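Local coordinates for adenylate cyclase-like protein (Chlamydia trachomatis, PDB 4QO6) that forms part of the inner-membrane ring of the type III secretion system, this chain being a periplasmic piece of the protein with three tandem BON-clan domains, at residues I100-G105 against L129-V134; Q76-L81 against D118-H123. All coordinates share one frame; numbering follows the deposited sequence.

Contact 1: residues I100-G105 against L129-V134; sequences IFVISG and LLDNKV
F101 and I103 meet the neighbouring strand through four backbone hydrogen bonds of parallel pairing. F101 N donates to L129 O at 3.1 Å, and D131 N gives the shortest of the four bonds, 2.6 Å to F101 O. I103 repeats the pattern, its N giving to D131 O at 3.1 Å. Its O receives K133 N at 2.9 Å, where the N-H is the least straight of the four (154°). Beyond this point the pairing breaks: a water accepts from G105 N and donates to K133 O, standing between two groups that do not bond directly, and G105 pairs with I135 instead. At the same place N132 folds into an Asx turn, its OD1 accepting V134 N at 3.1 Å from above the carbonyl plane.

On the face carrying F101, I103, L130 and N132 the packing is mostly apolar. L130 CG lies anti to the backbone N (chi1 -178°), and the CD1 branch bends back over strand 100-104, reaching F101 CB at 3.9 Å. The same methyl touches I103 CG2, which also lies against N132 OD1, while I103 CG1 meets V134 CG2 at 4.0 Å. L129 CB sits at the edge of the F101 ring, which F124 also meets edge-to-face and helix 71-83 covers with V74 and W75. On the opposite face, which carries V102 and D131, V102 CG1 rests against the aliphatic chain of K133, whose NZ forms a salt bridge with D131 OD2 (NZ to OD2 3.3 Å), its hydrogen bond a weak one.

Backbone pairing thus fixes the parallel register of a beta-alpha-beta unit, with one face packed against helix 71-83 and the other, with V102, D131 and the end of K133 beside them, mixed; the water and the Asx turn are consistent with a local break in strand 130-136.

Contact 2: residues Q76-L81 against D118-H123; sequences QEMNIL and DYLNLH
M78 and L120 make the apolar part of this helix-helix contact. Their side chains meet at an angle, M78 SD lying 4.1 Å from L120 CD2. M93 of strand 92-95 and F124 touch M78 as well, and L127 touches L120.

A methyl-to-carbonyl contact stands apart from this: bends at chi2 and chi3 of M78 bring its CE to 3.5 Å from the backbone O of H123, and also near H123 CB. No hydrogen bond joins the two segments.

The two helices lie on the same side of the three-stranded sheet in an alpha-beta-beta-alpha-beta arrangement, as in the BON clan to which this domain belongs. Their short axes pass 12.2 Å apart at 129°, too far for close backbone packing, and long side chains bridge the gap.

Contacts of the aromatic residues make up the rest. The CB of Y119 points toward helix 71-83, and with CG anti to N (chi1 -173°) its OH ends 3.5 Å from L81 CB. Within helix 110-123, H123 CD2 sits over the centre of the Y119 ring. L81 CD1 comes obliquely to the imidazole, 4.2 Å from H123 ND1, while the ring of F88 meets that of Y119 with the planes at about 50°.

Both contacts belong to the middle, PD2 domain of the elongated chain, and their centres lie about 12 Å apart. Their segments alternate along the sequence: 76-81, then 100-105, then 118-123, then 129-134. Helix 110-123 is the connection of the beta-alpha-beta unit whose two strands pair in contact 1, and in contact 2 it packs beside helix 71-83, which precedes the sheet. The layers touch directly where L130 CD2 of the strand meets L120 CD1 of the helix at 4.0 Å. Contact 1 is thus one strand pair of the sheet and contact 2 lies in the helical layer on one side of it, both within a single alpha/beta domain of the extended periplasmic region.

Contact 1: residues I100-G105 against L129-V134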
loop_
_atom_site.group_PDB
_atom_site.type_symbol
_atom_site.label_atom_id
_atom_site.label_comp_id
_atom_site.label_asym_id
_atom_site.label_seq_id
_atom_site.Cartn_x
_atom_site.Cartn_y
_atom_site.Cartn_z
ATOM N N ILE A 100 -2.090 -13.660 1.956
ATOM C CA ILE A 100 -2.536 -12.355 1.437
ATOM C C ILE A 100 -1.291 -11.511 1.183
ATOM O O ILE A 100 -0.510 -11.281 2.129
ATOM C CB ILE A 100 -3.391 -11.531 2.441
ATOM C CG1 ILE A 100 -4.605 -12.295 3.002
ATOM C CG2 ILE A 100 -3.900 -10.268 1.783
ATOM C CD1 ILE A 100 -5.601 -12.772 1.968
ATOM N N PHE A 101 -1.121 -11.053 -0.077
ATOM C CA PHE A 101 -0.025 -10.151 -0.448
ATOM C C PHE A 101 -0.585 -8.762 -0.834
ATOM O O PHE A 101 -1.622 -8.669 -1.506
ATOM C CB PHE A 101 0.810 -10.720 -1.614
ATOM C CG PHE A 101 1.515 -12.000 -1.263
ATOM C CD1 PHE A 101 2.700 -11.981 -0.557
ATOM C CD2 PHE A 101 0.941 -13.186 -1.515
ATOM C CE1 PHE A 101 3.325 -13.129 -0.184
ATOM C CE2 PHE A 101 1.581 -14.343 -1.188
ATOM C CZ PHE A 101 2.760 -14.310 -0.510
ATOM N N VAL A 102 0.137 -7.707 -0.421
ATOM C CA VAL A 102 -0.258 -6.322 -0.600
ATOM C C VAL A 102 0.895 -5.571 -1.250
ATOM O O VAL A 102 2.022 -5.641 -0.768
ATOM C CB VAL A 102 -0.558 -5.647 0.745
ATOM C CG1 VAL A 102 -0.902 -4.173 0.540
ATOM C CG2 VAL A 102 -1.720 -6.350 1.456
ATOM N N ILE A 103 0.619 -4.899 -2.361
ATOM C CA ILE A 103 1.626 -4.151 -3.114
ATOM C C ILE A 103 1.268 -2.663 -2.934
ATOM O O ILE A 103 0.107 -2.266 -3.152
ATOM C CB ILE A 103 1.678 -4.582 -4.624
ATOM C CG1 ILE A 103 2.738 -3.806 -5.407
ATOM C CG2 ILE A 103 0.372 -4.365 -5.353
ATOM C CD1 ILE A 103 4.072 -4.485 -5.360
ATOM N N SER A 104 2.256 -1.832 -2.574
ATOM C CA SER A 104 1.955 -0.450 -2.182
ATOM C C SER A 104 3.046 0.473 -2.631
ATOM O O SER A 104 4.121 0.017 -2.950
ATOM C CB SER A 104 1.754 -0.353 -0.654
ATOM O OG SER A 104 2.975 -0.669 -0.038
ATOM N N GLY A 105 2.742 1.771 -2.604
ATOM C CA GLY A 105 3.626 2.869 -3.032
ATOM C C GLY A 105 2.936 3.793 -4.040
ATOM O O GLY A 105 1.724 3.702 -4.225
ATOM N N LEU A 129 -3.818 -13.825 -5.103
ATOM C CA LEU A 129 -3.821 -13.547 -3.653
ATOM C C LEU A 129 -3.344 -12.116 -3.444
ATOM O O LEU A 129 -3.143 -11.701 -2.299
ATOM C CB LEU A 129 -2.835 -14.500 -2.925
ATOM C CG LEU A 129 -3.047 -16.024 -3.133
ATOM C CD1 LEU A 129 -2.134 -16.895 -2.276
ATOM C CD2 LEU A 129 -4.490 -16.380 -2.900
ATOM N N LEU A 130 -3.132 -11.370 -4.532
ATOM C CA LEU A 130 -2.539 -10.014 -4.418
ATOM C C LEU A 130 -3.540 -8.881 -4.336
ATOM O O LEU A 130 -4.385 -8.733 -5.232
ATOM C CB LEU A 130 -1.650 -9.745 -5.638
ATOM C CG LEU A 130 -0.853 -8.437 -5.794
ATOM C CD1 LEU A 130 0.093 -8.274 -4.631
ATOM C CD2 LEU A 130 -0.076 -8.485 -7.145
ATOM N N ASP A 131 -3.414 -8.052 -3.294
ATOM C CA ASP A 131 -4.217 -6.833 -3.136
ATOM C C ASP A 131 -3.420 -5.601 -3.595
ATOM O O ASP A 131 -2.320 -5.319 -3.096
ATOM C CB ASP A 131 -4.606 -6.640 -1.648
ATOM C CG ASP A 131 -5.552 -5.452 -1.421
ATOM O OD1 ASP A 131 -6.279 -5.047 -2.356
ATOM O OD2 ASP A 131 -5.606 -4.916 -0.295
ATOM N N ASN A 132 -3.994 -4.812 -4.482
ATOM C CA ASN A 132 -3.265 -3.709 -5.023
ATOM C C ASN A 132 -3.626 -2.400 -4.377
ATOM O O ASN A 132 -4.730 -1.954 -4.539
ATOM C CB ASN A 132 -3.483 -3.563 -6.511
ATOM C CG ASN A 132 -3.048 -2.209 -6.985
ATOM O OD1 ASN A 132 -1.896 -1.808 -6.780
ATOM N ND2 ASN A 132 -3.980 -1.460 -7.541
ATOM N N LYS A 133 -2.662 -1.770 -3.698
ATOM C CA LYS A 133 -2.862 -0.515 -3.032
ATOM C C LYS A 133 -1.980 0.598 -3.559
ATOM O O LYS A 133 -1.874 1.651 -2.965
ATOM C CB LYS A 133 -2.637 -0.682 -1.526
ATOM C CG LYS A 133 -3.651 -1.599 -0.893
ATOM C CD LYS A 133 -3.799 -1.231 0.581
ATOM C CE LYS A 133 -4.925 -1.990 1.263
ATOM N NZ LYS A 133 -4.370 -3.069 2.129
ATOM N N VAL A 134 -1.395 0.417 -4.722
ATOM C CA VAL A 134 -0.554 1.438 -5.265
ATOM C C VAL A 134 -1.379 2.697 -5.562
ATOM O O VAL A 134 -2.497 2.603 -6.078
ATOM C CB VAL A 134 0.158 0.912 -6.538
ATOM C CG1 VAL A 134 0.893 2.039 -7.241
ATOM C CG2 VAL A 134 1.134 -0.186 -6.141
HETATM O O HOH W 1 -0.063 2.442 -1.436
#

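Contact 2: residues Q76-L81 against D118-H123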
loop_
_atom_site.group_PDB
_atom_site.type_symbol
_atom_site.label_atom_id
_atom_site.label_comp_id
_atom_site.label_asym_id
_atom_site.label_seq_id
_atom_site.Cartn_x
_atom_site.Cartn_y
_atom_site.Cartn_z
ATOM N N GLN A 76 9.961 -10.792 0.164
ATOM C CA GLN A 76 11.314 -10.239 0.189
ATOM C C GLN A 76 12.008 -10.399 -1.217
ATOM O O GLN A 76 12.713 -9.510 -1.666
ATOM C CB GLN A 76 12.163 -10.919 1.251
ATOM C CG GLN A 76 11.890 -10.382 2.654
ATOM C CD GLN A 76 12.683 -11.136 3.710
ATOM O OE1 GLN A 76 13.124 -12.282 3.478
ATOM N NE2 GLN A 76 12.810 -10.531 4.917
ATOM N N GLU A 77 11.858 -11.580 -1.804
ATOM C CA GLU A 77 12.354 -11.883 -3.131
ATOM C C GLU A 77 11.779 -10.849 -4.110
ATOM O O GLU A 77 12.505 -10.221 -4.807
ATOM C CB GLU A 77 11.972 -13.313 -3.524
ATOM C CG GLU A 77 12.289 -13.693 -4.975
ATOM C CD GLU A 77 11.149 -14.417 -5.724
ATOM O OE1 GLU A 77 10.557 -15.398 -5.175
ATOM O OE2 GLU A 77 10.846 -14.009 -6.892
ATOM N N MET A 78 10.485 -10.626 -4.106
ATOM C CA MET A 78 9.866 -9.678 -5.030
ATOM C C MET A 78 10.390 -8.242 -4.838
ATOM O O MET A 78 10.606 -7.526 -5.808
ATOM C CB MET A 78 8.309 -9.764 -4.900
ATOM C CG MET A 78 7.449 -9.034 -5.970
ATOM S SD MET A 78 7.608 -9.429 -7.799
ATOM C CE MET A 78 8.127 -11.128 -7.746
ATOM N N ASN A 79 10.623 -7.839 -3.582
ATOM C CA ASN A 79 11.142 -6.517 -3.265
ATOM C C ASN A 79 12.517 -6.363 -3.775
ATOM O O ASN A 79 12.886 -5.257 -4.154
ATOM C CB ASN A 79 11.160 -6.239 -1.740
ATOM C CG ASN A 79 9.774 -6.019 -1.200
ATOM O OD1 ASN A 79 8.857 -5.776 -1.994
ATOM N ND2 ASN A 79 9.581 -6.142 0.163
ATOM N N ILE A 80 13.298 -7.451 -3.755
ATOM C CA ILE A 80 14.642 -7.401 -4.353
ATOM C C ILE A 80 14.485 -7.120 -5.877
ATOM O O ILE A 80 15.210 -6.281 -6.417
ATOM C CB ILE A 80 15.474 -8.669 -4.063
ATOM C CG1 ILE A 80 15.900 -8.730 -2.601
ATOM C CG2 ILE A 80 16.701 -8.742 -4.948
ATOM C CD1 ILE A 80 16.512 -10.077 -2.197
ATOM N N LEU A 81 13.530 -7.760 -6.565
ATOM C CA LEU A 81 13.398 -7.529 -8.029
ATOM C C LEU A 81 12.953 -6.121 -8.324
ATOM O O LEU A 81 13.394 -5.528 -9.294
ATOM C CB LEU A 81 12.398 -8.455 -8.687
ATOM C CG LEU A 81 12.744 -9.937 -8.622
ATOM C CD1 LEU A 81 11.627 -10.791 -9.234
ATOM C CD2 LEU A 81 14.093 -10.158 -9.311
ATOM N N ASP A 118 1.916 -5.820 -15.964
ATOM C CA ASP A 118 2.672 -6.687 -16.886
ATOM C C ASP A 118 3.862 -7.314 -16.181
ATOM O O ASP A 118 4.111 -8.506 -16.318
ATOM C CB ASP A 118 3.295 -5.910 -18.062
ATOM C CG ASP A 118 2.276 -5.233 -18.948
ATOM O OD1 ASP A 118 1.081 -5.658 -18.936
ATOM O OD2 ASP A 118 2.704 -4.274 -19.676
ATOM N N TYR A 119 4.648 -6.481 -15.513
ATOM C CA TYR A 119 5.827 -6.961 -14.813
ATOM C C TYR A 119 5.451 -8.096 -13.809
ATOM O O TYR A 119 6.068 -9.177 -13.791
ATOM C CB TYR A 119 6.509 -5.791 -14.132
ATOM C CG TYR A 119 7.804 -6.149 -13.537
ATOM C CD1 TYR A 119 8.944 -6.250 -14.324
ATOM C CD2 TYR A 119 7.912 -6.417 -12.175
ATOM C CE1 TYR A 119 10.162 -6.629 -13.773
ATOM C CE2 TYR A 119 9.121 -6.809 -11.633
ATOM C CZ TYR A 119 10.235 -6.907 -12.423
ATOM O OH TYR A 119 11.422 -7.303 -11.843
ATOM N N LEU A 120 4.434 -7.842 -12.976
ATOM C CA LEU A 120 4.022 -8.784 -11.925
ATOM C C LEU A 120 3.468 -10.046 -12.560
ATOM O O LEU A 120 3.614 -11.166 -12.020
ATOM C CB LEU A 120 2.948 -8.150 -11.051
ATOM C CG LEU A 120 3.389 -6.998 -10.144
ATOM C CD1 LEU A 120 2.203 -6.249 -9.600
ATOM C CD2 LEU A 120 4.239 -7.510 -8.987
ATOM N N ASN A 121 2.864 -9.864 -13.748
ATOM C CA ASN A 121 2.426 -11.009 -14.561
ATOM C C ASN A 121 3.500 -11.970 -14.925
ATOM O O ASN A 121 3.262 -13.162 -14.912
ATOM C CB ASN A 121 1.770 -10.579 -15.860
ATOM C CG ASN A 121 0.306 -10.862 -15.861
ATOM O OD1 ASN A 121 -0.142 -12.036 -15.895
ATOM N ND2 ASN A 121 -0.464 -9.797 -15.797
ATOM N N LEU A 122 4.668 -11.431 -15.265
ATOM C CA LEU A 122 5.815 -12.220 -15.675
ATOM C C LEU A 122 6.646 -12.777 -14.502
ATOM O O LEU A 122 7.312 -13.757 -14.672
ATOM C CB LEU A 122 6.675 -11.353 -16.583
ATOM C CG LEU A 122 6.104 -11.132 -17.996
ATOM C CD1 LEU A 122 6.947 -10.115 -18.731
ATOM C CD2 LEU A 122 6.038 -12.440 -18.775
ATOM N N HIS A 123 6.558 -12.164 -13.311
ATOM C CA HIS A 123 7.471 -12.445 -12.185
ATOM C C HIS A 123 6.835 -12.975 -10.910
ATOM O O HIS A 123 7.516 -13.612 -10.153
ATOM C CB HIS A 123 8.302 -11.185 -11.852
ATOM C CG HIS A 123 9.201 -10.763 -12.975
ATOM N ND1 HIS A 123 10.417 -11.367 -13.219
ATOM C CD2 HIS A 123 9.018 -9.865 -13.977
ATOM C CE1 HIS A 123 10.956 -10.832 -14.299
ATOM N NE2 HIS A 123 10.124 -9.931 -14.787
#